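Local coordinates for protein cocosin 1 acidic chain (Cocos nucifera, PDB 5WPW) that serves as a seed storage protein of the 11S globulin family, assembling into a hexamer of subunits that each contain two cupin domains, at residues E47-L52 against W125-G130; E81-F86 against D102-V107; T272-K277 against S366-V371; M286-V291 against V361-S366. The protein carries 2 engineered substitutions. One frame throughout, in Å; residues are numbered along the deposited sequence.

Contact 1. Residues E47-L52 against W125-G130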
loop_
_atom_site.group_PDB
_atom_site.type_symbol
_atom_site.label_atom_id
_atom_site.label_comp_id
_atom_site.label_asym_id
_atom_site.label_seq_id
_atom_site.Cartn_x
_atom_site.Cartn_y
_atom_site.Cartn_z
ATOM N N GLU A 47 25.952 -5.327 34.243
ATOM C CA GLU A 47 25.809 -5.495 35.675
ATOM C C GLU A 47 24.749 -4.546 36.202
ATOM O O GLU A 47 24.401 -3.560 35.542
ATOM C CB GLU A 47 27.135 -5.236 36.394
ATOM C CG GLU A 47 28.335 -5.935 35.793
ATOM C CD GLU A 47 28.158 -7.431 35.742
ATOM O OE1 GLU A 47 28.790 -8.061 34.863
ATOM O OE2 GLU A 47 27.392 -7.971 36.574
ATOM N N PRO A 48 24.210 -4.830 37.384
ATOM C CA PRO A 48 23.297 -3.879 38.020
ATOM C C PRO A 48 23.936 -2.500 38.126
ATOM O O PRO A 48 25.148 -2.367 38.320
ATOM C CB PRO A 48 23.033 -4.506 39.393
ATOM C CG PRO A 48 23.231 -5.965 39.168
ATOM C CD PRO A 48 24.309 -6.096 38.138
ATOM N N ARG A 49 23.110 -1.471 37.919
ATOM C CA ARG A 49 23.490 -0.061 37.909
ATOM C C ARG A 49 24.408 0.299 36.740
ATOM O O ARG A 49 24.980 1.400 36.722
ATOM C CB ARG A 49 24.123 0.355 39.253
ATOM C CG ARG A 49 23.084 0.827 40.293
ATOM C CD ARG A 49 21.918 -0.141 40.431
ATOM N NE ARG A 49 20.974 0.259 41.474
ATOM C CZ ARG A 49 19.746 -0.241 41.611
ATOM N NH1 ARG A 49 19.297 -1.163 40.764
ATOM N NH2 ARG A 49 18.962 0.187 42.595
ATOM N N GLY A 50 24.536 -0.579 35.746
ATOM C CA GLY A 50 25.303 -0.286 34.549
ATOM C C GLY A 50 24.430 0.347 33.473
ATOM O O GLY A 50 23.304 -0.081 33.236
ATOM N N LEU A 51 24.983 1.365 32.824
ATOM C CA LEU A 51 24.340 2.113 31.748
ATOM C C LEU A 51 25.100 1.857 30.453
ATOM O O LEU A 51 26.308 2.104 30.380
ATOM C CB LEU A 51 24.313 3.612 32.081
ATOM C CG LEU A 51 23.996 4.612 30.966
ATOM C CD1 LEU A 51 22.498 4.551 30.632
ATOM C CD2 LEU A 51 24.410 5.999 31.401
ATOM N N LEU A 52 24.404 1.326 29.440
ATOM C CA LEU A 52 24.939 1.305 28.080
ATOM C C LEU A 52 24.798 2.693 27.466
ATOM O O LEU A 52 23.673 3.182 27.282
ATOM C CB LEU A 52 24.202 0.274 27.228
ATOM C CG LEU A 52 24.654 0.069 25.783
ATOM C CD1 LEU A 52 26.076 -0.459 25.724
ATOM C CD2 LEU A 52 23.691 -0.896 25.122
ATOM N N TRP A 125 19.852 3.767 24.339
ATOM C CA TRP A 125 20.595 3.516 25.576
ATOM C C TRP A 125 19.797 2.564 26.468
ATOM O O TRP A 125 18.581 2.406 26.315
ATOM C CB TRP A 125 20.935 4.843 26.315
ATOM C CG TRP A 125 19.745 5.676 26.695
ATOM C CD1 TRP A 125 19.219 6.728 25.982
ATOM C CD2 TRP A 125 18.950 5.559 27.876
ATOM N NE1 TRP A 125 18.140 7.252 26.643
ATOM C CE2 TRP A 125 17.945 6.547 27.804
ATOM C CE3 TRP A 125 18.975 4.694 28.985
ATOM C CZ2 TRP A 125 16.979 6.706 28.792
ATOM C CZ3 TRP A 125 18.009 4.851 29.973
ATOM C CH2 TRP A 125 17.022 5.848 29.868
ATOM N N CYS A 126 20.492 1.960 27.433
ATOM C CA CYS A 126 19.976 0.808 28.174
ATOM C C CYS A 126 20.521 0.849 29.588
ATOM O O CYS A 126 21.741 0.895 29.753
ATOM C CB CYS A 126 20.416 -0.497 27.517
ATOM S SG CYS A 126 19.763 -1.965 28.305
ATOM N N TYR A 127 19.642 0.796 30.586
ATOM C CA TYR A 127 20.080 0.861 31.986
ATOM C C TYR A 127 19.501 -0.305 32.784
ATOM O O TYR A 127 18.290 -0.566 32.739
ATOM C CB TYR A 127 19.680 2.193 32.619
ATOM C CG TYR A 127 19.946 2.292 34.129
ATOM C CD1 TYR A 127 21.243 2.428 34.624
ATOM C CD2 TYR A 127 18.894 2.261 35.047
ATOM C CE1 TYR A 127 21.491 2.528 36.025
ATOM C CE2 TYR A 127 19.125 2.350 36.450
ATOM C CZ TYR A 127 20.422 2.488 36.922
ATOM O OH TYR A 127 20.651 2.591 38.303
ATOM N N ASN A 128 20.364 -0.978 33.547
ATOM C CA ASN A 128 19.974 -2.108 34.391
ATOM C C ASN A 128 19.632 -1.599 35.784
ATOM O O ASN A 128 20.526 -1.259 36.555
ATOM C CB ASN A 128 21.106 -3.133 34.447
ATOM C CG ASN A 128 20.766 -4.352 35.301
ATOM O OD1 ASN A 128 19.659 -4.476 35.841
ATOM N ND2 ASN A 128 21.710 -5.264 35.398
ATOM N N ASN A 129 18.343 -1.557 36.114
ATOM C CA ASN A 129 17.908 -1.085 37.420
ATOM C C ASN A 129 17.465 -2.211 38.344
ATOM O O ASN A 129 16.856 -1.943 39.382
ATOM C CB ASN A 129 16.778 -0.072 37.268
ATOM C CG ASN A 129 15.547 -0.675 36.648
ATOM O OD1 ASN A 129 15.523 -1.843 36.254
ATOM N ND2 ASN A 129 14.516 0.121 36.549
ATOM N N GLY A 130 17.723 -3.458 37.975
ATOM C CA GLY A 130 17.493 -4.588 38.847
ATOM C C GLY A 130 18.765 -4.929 39.585
ATOM O O GLY A 130 19.760 -4.205 39.534
#

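Contact 2. Residues E81-F86 against D102-V107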
loop_
_atom_site.group_PDB
_atom_site.type_symbol
_atom_site.label_atom_id
_atom_site.label_comp_id
_atom_site.label_asym_id
_atom_site.label_seq_id
_atom_site.Cartn_x
_atom_site.Cartn_y
_atom_site.Cartn_z
ATOM N N GLU A 81 9.369 15.623 23.455
ATOM C CA GLU A 81 9.605 15.032 24.771
ATOM C C GLU A 81 8.287 14.996 25.520
ATOM O O GLU A 81 7.686 16.039 25.773
ATOM C CB GLU A 81 10.635 15.834 25.559
ATOM C CG GLU A 81 12.038 15.713 25.038
ATOM C CD GLU A 81 12.224 16.522 23.779
ATOM O OE1 GLU A 81 11.480 17.514 23.602
ATOM O OE2 GLU A 81 13.094 16.157 22.954
ATOM N N THR A 82 7.801 13.803 25.832
ATOM C CA THR A 82 6.498 13.689 26.461
ATOM C C THR A 82 6.586 13.250 27.917
ATOM O O THR A 82 5.544 13.147 28.572
ATOM C CB THR A 82 5.608 12.716 25.697
ATOM O OG1 THR A 82 6.200 11.429 25.759
ATOM C CG2 THR A 82 5.444 13.161 24.215
ATOM N N PHE A 83 7.785 12.966 28.428
ATOM C CA PHE A 83 7.997 12.692 29.848
ATOM C C PHE A 83 8.627 13.941 30.466
ATOM O O PHE A 83 9.745 14.316 30.094
ATOM C CB PHE A 83 8.920 11.490 30.072
ATOM C CG PHE A 83 8.248 10.151 29.981
ATOM C CD1 PHE A 83 7.154 9.943 29.142
ATOM C CD2 PHE A 83 8.738 9.081 30.721
ATOM C CE1 PHE A 83 6.556 8.706 29.061
ATOM C CE2 PHE A 83 8.138 7.836 30.644
ATOM C CZ PHE A 83 7.042 7.648 29.805
ATOM N N GLN A 84 7.921 14.576 31.404
ATOM C CA GLN A 84 8.392 15.863 31.905
ATOM C C GLN A 84 7.834 16.109 33.302
ATOM O O GLN A 84 6.749 15.637 33.652
ATOM C CB GLN A 84 8.024 17.024 30.958
ATOM C CG GLN A 84 6.681 16.889 30.214
ATOM C CD GLN A 84 6.345 18.093 29.308
ATOM O OE1 GLN A 84 5.223 18.604 29.345
ATOM N NE2 GLN A 84 7.302 18.527 28.487
ATOM N N SER A 85 8.593 16.865 34.093
ATOM C CA SER A 85 8.154 17.289 35.418
ATOM C C SER A 85 8.653 18.702 35.667
ATOM O O SER A 85 9.792 19.032 35.321
ATOM C CB SER A 85 8.649 16.350 36.523
ATOM O OG SER A 85 10.024 16.538 36.779
ATOM N N PHE A 86 7.781 19.533 36.239
ATOM C CA PHE A 86 8.058 20.936 36.503
ATOM C C PHE A 86 8.022 21.196 38.002
ATOM O O PHE A 86 7.258 20.560 38.732
ATOM C CB PHE A 86 7.035 21.859 35.811
ATOM C CG PHE A 86 6.953 21.689 34.315
ATOM C CD1 PHE A 86 6.099 20.746 33.753
ATOM C CD2 PHE A 86 7.709 22.487 33.470
ATOM C CE1 PHE A 86 6.013 20.599 32.376
ATOM C CE2 PHE A 86 7.630 22.347 32.097
ATOM C CZ PHE A 86 6.785 21.401 31.545
ATOM N N ASP A 102 13.300 18.034 34.661
ATOM C CA ASP A 102 13.768 17.073 33.670
ATOM C C ASP A 102 12.695 16.984 32.590
ATOM O O ASP A 102 11.506 17.154 32.868
ATOM C CB ASP A 102 14.047 15.700 34.325
ATOM C CG ASP A 102 15.056 14.813 33.540
ATOM O OD1 ASP A 102 15.517 15.193 32.450
ATOM O OD2 ASP A 102 15.362 13.676 34.020
ATOM N N GLU A 103 13.121 16.796 31.348
ATOM C CA GLU A 103 12.182 16.389 30.314
ATOM C C GLU A 103 12.959 15.565 29.305
ATOM O O GLU A 103 14.113 15.872 28.986
ATOM C CB GLU A 103 11.489 17.585 29.642
ATOM C CG GLU A 103 12.276 18.209 28.523
ATOM C CD GLU A 103 11.448 19.129 27.649
ATOM O OE1 GLU A 103 12.062 19.907 26.885
ATOM O OE2 GLU A 103 10.197 19.081 27.730
ATOM N N HIS A 104 12.339 14.498 28.835
ATOM C CA HIS A 104 13.004 13.625 27.884
ATOM C C HIS A 104 11.935 12.812 27.177
ATOM O O HIS A 104 10.738 12.927 27.473
ATOM C CB HIS A 104 14.034 12.736 28.586
ATOM C CG HIS A 104 13.480 11.959 29.740
ATOM N ND1 HIS A 104 12.839 10.749 29.587
ATOM C CD2 HIS A 104 13.489 12.213 31.072
ATOM C CE1 HIS A 104 12.456 10.303 30.769
ATOM N NE2 HIS A 104 12.847 11.169 31.689
ATOM N N GLN A 105 12.375 11.991 26.230
ATOM C CA GLN A 105 11.417 11.135 25.561
ATOM C C GLN A 105 11.067 9.950 26.448
ATOM O O GLN A 105 11.698 9.699 27.486
ATOM C CB GLN A 105 11.942 10.668 24.206
ATOM C CG GLN A 105 11.881 11.767 23.163
ATOM C CD GLN A 105 12.146 11.244 21.772
ATOM O OE1 GLN A 105 11.920 10.059 21.490
ATOM N NE2 GLN A 105 12.605 12.120 20.885
ATOM N N LYS A 106 10.030 9.233 26.014
ATOM C CA LYS A 106 9.454 8.152 26.803
ATOM C C LYS A 106 10.461 7.021 26.965
ATOM O O LYS A 106 11.247 6.729 26.064
ATOM C CB LYS A 106 8.180 7.650 26.123
ATOM C CG LYS A 106 8.370 7.344 24.643
ATOM C CD LYS A 106 7.049 7.029 23.930
ATOM C CE LYS A 106 6.322 8.307 23.485
ATOM N NZ LYS A 106 5.168 7.994 22.578
ATOM N N VAL A 107 10.449 6.376 28.130
ATOM C CA VAL A 107 11.411 5.332 28.395
ATOM C C VAL A 107 10.653 4.019 28.490
ATOM O O VAL A 107 9.476 3.979 28.868
ATOM C CB VAL A 107 12.216 5.645 29.664
ATOM C CG1 VAL A 107 13.005 6.947 29.444
ATOM C CG2 VAL A 107 11.280 5.788 30.826
HETATM O O HOH W 1 8.392 11.312 24.321
#

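Contact 3. Residues T272-K277 against S366-V371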
loop_
_atom_site.group_PDB
_atom_site.type_symbol
_atom_site.label_atom_id
_atom_site.label_comp_id
_atom_site.label_asym_id
_atom_site.label_seq_id
_atom_site.Cartn_x
_atom_site.Cartn_y
_atom_site.Cartn_z
ATOM N N THR A 272 5.664 -16.788 17.934
ATOM C CA THR A 272 6.193 -16.094 16.773
ATOM C C THR A 272 6.094 -14.589 16.978
ATOM O O THR A 272 5.138 -14.090 17.564
ATOM C CB THR A 272 5.396 -16.498 15.536
ATOM O OG1 THR A 272 5.471 -17.926 15.377
ATOM C CG2 THR A 272 5.905 -15.775 14.265
ATOM N N LEU A 273 7.048 -13.861 16.430
ATOM C CA LEU A 273 7.005 -12.401 16.487
ATOM C C LEU A 273 7.266 -11.875 15.086
ATOM O O LEU A 273 8.337 -12.118 14.532
ATOM C CB LEU A 273 8.034 -11.856 17.472
ATOM C CG LEU A 273 8.057 -10.342 17.672
ATOM C CD1 LEU A 273 6.683 -9.833 17.991
ATOM C CD2 LEU A 273 8.988 -10.018 18.818
ATOM N N ASN A 274 6.275 -11.210 14.501
ATOM C CA ASN A 274 6.451 -10.554 13.206
ATOM C C ASN A 274 5.523 -9.345 13.172
ATOM O O ASN A 274 4.909 -8.992 14.188
ATOM C CB ASN A 274 6.185 -11.549 12.065
ATOM C CG ASN A 274 4.799 -12.131 12.127
ATOM O OD1 ASN A 274 3.829 -11.427 12.416
ATOM N ND2 ASN A 274 4.694 -13.436 11.896
ATOM N N SER A 275 5.390 -8.726 11.985
ATOM C CA SER A 275 4.648 -7.472 11.890
ATOM C C SER A 275 3.161 -7.623 12.170
ATOM O O SER A 275 2.484 -6.599 12.281
ATOM C CB SER A 275 4.839 -6.791 10.506
ATOM O OG SER A 275 4.487 -7.617 9.387
ATOM N N GLU A 276 2.626 -8.854 12.229
ATOM C CA GLU A 276 1.239 -9.055 12.631
ATOM C C GLU A 276 1.054 -8.944 14.137
ATOM O O GLU A 276 -0.090 -8.886 14.600
ATOM C CB GLU A 276 0.716 -10.421 12.165
ATOM C CG GLU A 276 1.125 -10.810 10.783
ATOM C CD GLU A 276 0.070 -10.467 9.755
ATOM O OE1 GLU A 276 -0.889 -9.754 10.114
ATOM O OE2 GLU A 276 0.203 -10.915 8.582
ATOM N N LYS A 277 2.146 -8.889 14.892
ATOM C CA LYS A 277 2.129 -8.566 16.314
ATOM C C LYS A 277 2.754 -7.221 16.638
ATOM O O LYS A 277 2.233 -6.501 17.483
ATOM C CB LYS A 277 2.862 -9.655 17.107
ATOM C CG LYS A 277 2.167 -10.998 17.003
ATOM C CD LYS A 277 2.668 -11.968 18.040
ATOM C CE LYS A 277 2.069 -13.347 17.799
ATOM N NZ LYS A 277 2.569 -14.334 18.809
ATOM N N SER A 366 13.655 -11.739 7.803
ATOM C CA SER A 366 12.531 -11.273 7.019
ATOM C C SER A 366 11.423 -10.907 7.983
ATOM O O SER A 366 11.237 -11.564 9.011
ATOM C CB SER A 366 12.043 -12.354 6.033
ATOM O OG SER A 366 11.038 -11.852 5.163
ATOM N N ASP A 367 10.671 -9.876 7.637
ATOM C CA ASP A 367 9.380 -9.776 8.268
ATOM C C ASP A 367 8.534 -10.965 7.821
ATOM O O ASP A 367 8.678 -11.478 6.701
ATOM C CB ASP A 367 8.668 -8.477 7.918
ATOM C CG ASP A 367 7.332 -8.369 8.625
ATOM O OD1 ASP A 367 7.217 -8.955 9.746
ATOM O OD2 ASP A 367 6.407 -7.724 8.084
ATOM N N ARG A 368 7.661 -11.404 8.716
ATOM C CA ARG A 368 6.727 -12.500 8.466
ATOM C C ARG A 368 7.468 -13.710 7.904
ATOM O O ARG A 368 7.106 -14.296 6.881
ATOM C CB ARG A 368 5.583 -12.025 7.566
ATOM C CG ARG A 368 4.886 -10.825 8.219
ATOM C CD ARG A 368 3.586 -10.421 7.581
ATOM N NE ARG A 368 3.730 -10.205 6.150
ATOM C CZ ARG A 368 2.762 -9.724 5.375
ATOM N NH1 ARG A 368 1.592 -9.392 5.914
ATOM N NH2 ARG A 368 2.970 -9.558 4.069
ATOM N N ALA A 369 8.563 -14.046 8.573
ATOM C CA ALA A 369 9.292 -15.254 8.235
ATOM C C ALA A 369 8.362 -16.448 8.396
ATOM O O ALA A 369 7.568 -16.515 9.341
ATOM C CB ALA A 369 10.519 -15.398 9.146
ATOM N N MET A 370 8.436 -17.374 7.449
ATOM C CA MET A 370 7.562 -18.544 7.391
ATOM C C MET A 370 8.399 -19.800 7.252
ATOM O O MET A 370 9.456 -19.789 6.614
ATOM C CB MET A 370 6.603 -18.462 6.197
ATOM C CG MET A 370 5.554 -17.384 6.334
ATOM S SD MET A 370 4.305 -17.516 5.058
ATOM C CE MET A 370 5.277 -17.299 3.550
ATOM N N VAL A 371 7.921 -20.895 7.841
ATOM C CA VAL A 371 8.543 -22.186 7.620
ATOM C C VAL A 371 7.566 -23.088 6.863
ATOM O O VAL A 371 6.339 -22.887 6.854
ATOM C CB VAL A 371 8.982 -22.877 8.932
ATOM C CG1 VAL A 371 9.968 -21.994 9.721
ATOM C CG2 VAL A 371 7.757 -23.229 9.748
HETATM O O HOH W 2 7.500 -14.826 11.386
#

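Contact 4. Residues M286-V291 against V361-S366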
loop_
_atom_site.group_PDB
_atom_site.type_symbol
_atom_site.label_atom_id
_atom_site.label_comp_id
_atom_site.label_asym_id
_atom_site.label_seq_id
_atom_site.Cartn_x
_atom_site.Cartn_y
_atom_site.Cartn_z
ATOM N N MET A 286 12.569 -8.042 10.058
ATOM C CA MET A 286 13.076 -9.175 10.822
ATOM C C MET A 286 11.948 -9.700 11.692
ATOM O O MET A 286 11.003 -8.981 12.019
ATOM C CB MET A 286 14.302 -8.813 11.688
ATOM C CG MET A 286 15.645 -9.080 10.948
ATOM S SD MET A 286 17.126 -8.797 11.961
ATOM C CE MET A 286 16.851 -7.064 12.217
ATOM N N SER A 287 12.040 -10.984 12.029
ATOM C CA SER A 287 11.039 -11.680 12.819
ATOM C C SER A 287 11.780 -12.420 13.929
ATOM O O SER A 287 13.005 -12.576 13.886
ATOM C CB SER A 287 10.233 -12.668 11.950
ATOM O OG SER A 287 9.709 -12.042 10.784
ATOM N N ALA A 288 11.041 -12.901 14.915
ATOM C CA ALA A 288 11.661 -13.693 15.974
ATOM C C ALA A 288 10.738 -14.842 16.345
ATOM O O ALA A 288 9.546 -14.850 16.022
ATOM C CB ALA A 288 11.974 -12.833 17.218
ATOM N N GLU A 289 11.308 -15.809 17.057
ATOM C CA GLU A 289 10.584 -17.003 17.466
ATOM C C GLU A 289 11.191 -17.485 18.780
ATOM O O GLU A 289 12.411 -17.549 18.898
ATOM C CB GLU A 289 10.695 -18.075 16.384
ATOM C CG GLU A 289 9.981 -19.348 16.674
ATOM C CD GLU A 289 9.855 -20.237 15.449
ATOM O OE1 GLU A 289 10.858 -20.891 15.055
ATOM O OE2 GLU A 289 8.755 -20.261 14.877
ATOM N N ARG A 290 10.353 -17.791 19.756
ATOM C CA ARG A 290 10.784 -18.424 21.004
ATOM C C ARG A 290 10.274 -19.863 20.987
ATOM O O ARG A 290 9.067 -20.076 20.863
ATOM C CB ARG A 290 10.257 -17.642 22.206
ATOM C CG ARG A 290 10.382 -18.372 23.542
ATOM C CD ARG A 290 11.819 -18.723 23.821
ATOM N NE ARG A 290 12.112 -18.796 25.255
ATOM C CZ ARG A 290 13.308 -19.096 25.742
ATOM N NH1 ARG A 290 14.310 -19.356 24.911
ATOM N NH2 ARG A 290 13.503 -19.140 27.054
ATOM N N VAL A 291 11.196 -20.829 20.996
ATOM C CA VAL A 291 10.886 -22.257 20.993
ATOM C C VAL A 291 11.295 -22.830 22.344
ATOM O O VAL A 291 12.445 -22.679 22.762
ATOM C CB VAL A 291 11.603 -22.999 19.853
ATOM C CG1 VAL A 291 11.270 -24.478 19.861
ATOM C CG2 VAL A 291 11.250 -22.379 18.505
ATOM N N VAL A 361 15.907 -19.021 21.100
ATOM C CA VAL A 361 15.308 -17.884 20.426
ATOM C C VAL A 361 15.932 -17.831 19.045
ATOM O O VAL A 361 17.151 -18.004 18.895
ATOM C CB VAL A 361 15.522 -16.570 21.203
ATOM C CG1 VAL A 361 16.988 -16.368 21.543
ATOM C CG2 VAL A 361 14.994 -15.386 20.396
ATOM N N SER A 362 15.098 -17.660 18.034
ATOM C CA SER A 362 15.597 -17.520 16.684
ATOM C C SER A 362 15.256 -16.133 16.194
ATOM O O SER A 362 14.181 -15.623 16.486
ATOM C CB SER A 362 15.010 -18.568 15.739
ATOM O OG SER A 362 15.460 -19.859 16.112
ATOM N N ILE A 363 16.185 -15.536 15.466
ATOM C CA ILE A 363 15.959 -14.280 14.758
ATOM C C ILE A 363 16.034 -14.587 13.276
ATOM O O ILE A 363 17.007 -15.184 12.818
ATOM C CB ILE A 363 16.997 -13.209 15.126
ATOM C CG1 ILE A 363 17.032 -12.953 16.637
ATOM C CG2 ILE A 363 16.750 -11.916 14.294
ATOM C CD1 ILE A 363 15.694 -12.523 17.232
ATOM N N LYS A 364 15.033 -14.157 12.518
ATOM C CA LYS A 364 14.938 -14.508 11.103
ATOM C C LYS A 364 14.993 -13.245 10.266
ATOM O O LYS A 364 14.467 -12.209 10.671
ATOM C CB LYS A 364 13.667 -15.324 10.839
ATOM C CG LYS A 364 13.627 -16.604 11.713
ATOM C CD LYS A 364 12.458 -17.550 11.397
ATOM C CE LYS A 364 12.601 -18.874 12.174
ATOM N NZ LYS A 364 11.680 -19.920 11.629
ATOM N N THR A 365 15.634 -13.354 9.090
ATOM C CA THR A 365 16.002 -12.207 8.250
ATOM C C THR A 365 14.883 -11.816 7.290
ATOM O O THR A 365 15.114 -11.573 6.103
ATOM C CB THR A 365 17.303 -12.478 7.488
ATOM O OG1 THR A 365 17.146 -13.560 6.563
ATOM C CG2 THR A 365 18.448 -12.798 8.439
ATOM N N SER A 366 13.655 -11.739 7.803
ATOM C CA SER A 366 12.531 -11.273 7.019
ATOM C C SER A 366 11.423 -10.907 7.983
ATOM O O SER A 366 11.237 -11.564 9.011
ATOM C CB SER A 366 12.043 -12.354 6.033
ATOM O OG SER A 366 11.038 -11.852 5.163
#

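Contact 1. Residues E47-L52 against W125-G130
Arg-49 reaches past the phenol of Tyr-127 to the chain just beyond it, its CG lying 3.6 Å from Tyr-127 OH, with the guanidinium turned 39° from the ring plane. A bend at chi2 (49°) brings the far end of the chain back, and NH1 makes a weak hydrogen bond of 2.9 Å to Asn-129 O at the edge of the group. The backbone N of Arg-49 donates to Asn-128 O at 2.9 Å. The long arginine suits this place, its CG and CD lying against the phenol oxygen while the charge meets a carbonyl. Tyr-127 lays its ring beside the backbone, with CD1 3.5 Å from Gly-50 O, while its hydroxyl bonds to Leu-219 N. Asn-128 is buried, and its amide is well used: OD1 accepts from Gly-130 N (3.1 Å) in an Asx turn, and ND2 donates to Ile-46 O and Asn-132 O. Alongside Asn-128, Pro-48 suits the first corner of a type II turn from Glu-47 to Gly-50, with Arg-49 at the second. Beyond the turn, Leu-52 N donates to Cys-126 O at 2.7 Å. This antiparallel pairing of strands 50-57 and 124-127, led in by a turn, belongs to the beta-barrel of the N-terminal cupin domain.

Contact 2. Residues E81-F86 against D102-V107
Phe-83 and His-104 face each other in a two-stranded antiparallel ribbon of the N-terminal cupin domain, strands 83-85 and 102-104, which is covered by two neighbouring subunits. Backbone bonds run both ways, Phe-83 N to His-104 O (3.1 Å) and His-104 N to Phe-83 O (2.9 Å). The flat ring of Phe-83 takes Lys-106 CA over its centre, 3.6 Å above the plane, and CE2 touches Val-107 CG2 at 3.8 Å. Its CB lies over the imidazole of His-104 in a CH-pi contact. That imidazole is fixed at both nitrogens: ND1 donates to Gln-105 O, and NE2 is hydrogen-bonded to Leu-222 N. On the other face, Gln-84 and Glu-103 run side by side, amide and carboxylate nearly coplanar, with a weak bond from NE2 to OE2 (3.0 Å); Val-411 and Asp-409 of the third subunit hold Gln-84 more firmly. Arg-382 of the second subunit forms salt bridges to Glu-81 and Glu-103, probably offsetting their like charges, and Lys-377 of the third pairs with Glu-103. Asp-261 O of the third subunit is hydrogen-bonded to Thr-82 OG1, which also accepts from a water (2.6 Å) that takes a weak bond from Lys-106 N (3.1 Å).

Contact 3. Residues T272-K277 against S366-V371
Asn-274 and Arg-368 mark the nearest approach of two turning backbones, their CA atoms 5.1 Å apart: strand 268-273 has just ended, and the loop 366-371 passes Arg-368 in a left-handed conformation. Asp-367 carries the main polar link. With CG swung opposite its own backbone nitrogen (chi1 -178°), the carboxylate reaches Ser-275, where OD1 accepts from the backbone N at 2.9 Å through its syn lone pair. The serine OG lies against OD2 as well, but the modelled separation is too short to be trusted. A short carboxylate suits a turn amide at close range. Asn-274 organises its own side by an Asx turn, OD1 accepting from Glu-276 N at 2.8 Å, while ND2 donates to a water that in turn donates to Ala-369 O at 2.7 Å. Beside Met-248 and Thr-244 of the third subunit, Glu-276 OE2 and Arg-368 NH1 form a salt bridge at 3.4 Å whose hydrogen bond is weak, with carboxylate and guanidinium planes 27° apart. Asn-274 ND2 also donates to Glu-243 O of that subunit. Asp-367 and Ser-275 touch Arg-282 of helix 281-284, and Asn-274 and Asp-367 rest on Ser-287 of strand 287-293, which pairs with strand 268-273.

Contact 4. Residues M286-V291 against V361-S366
From Ser-287 with Lys-364 to Arg-290 with Val-361, the two segments run as antiparallel strands whose axes approach to 4.7 Å at 163°, neighbours in a sheet of the C-terminal cupin beta-barrel. Hydrogen-bonded pairs alternate with non-hydrogen-bonded ones. Ser-287 and Lys-364 exchange both backbone bonds, the N of Lys-364 meeting Ser-287 O at 2.9 Å, and Glu-289 with Ser-362 does the same, Ser-362 N reaching Glu-289 O at 2.8 Å.

The side chains split between the faces. The face of Ala-288, Val-361 and Ile-363 is mostly apolar, with Arg-290 at one end: Ile-363 sends CD1 to within 3.7 Å of Ala-288 CB, and its other branch, CG2, comes 3.9 Å from Met-286 SD. The small alanine lets the isoleucine cross to it, while the flexible methionine crosses the branch obliquely. Leu-62 and Tyr-64 of strand 61-67, in the N-terminal domain, pack on this face, touching Met-286, Ile-363 and Val-361, so the two cupin domains meet here. Arg-290 folds back at chi2 (58°) and bonds through NH1 to Thr-314 OG1 and Leu-360 O.

The other face is polar. Ser-362 is short enough for the longer chains of Glu-289 and Lys-364 to meet beyond it. Glu-289 extends with CG opposite its backbone N (chi1 -179°); Lys-364 leaves its backbone on another course but is also extended beyond CG, with Asn-304 OD1 accepting from its NZ. The same nitrogen forms a long salt bridge, Lys-364 NZ lying 3.7 Å from Glu-289 OE1.

In the fold
Contact 1 closes the first large loop, bringing the chain from 47-52 to 125-130, and within it lies contact 2, the short ribbon formed by 81-86 and 102-107. The two touch where Trp-125 packs on Val-107, at the point where the chain leaves the ribbon for strand 107-110 of the barrel sheet. In the second cupin domain contact 3 closes a loop from 272-277 to 366-371, and contact 4 lies within that loop; their segments share Ser-366, and their strands 268-273 and 287-293 are neighbours in one sheet. The two pairs follow in series and do not cross. Contacts 2 and 3, with centres about 33 Å apart, both reach the third subunit.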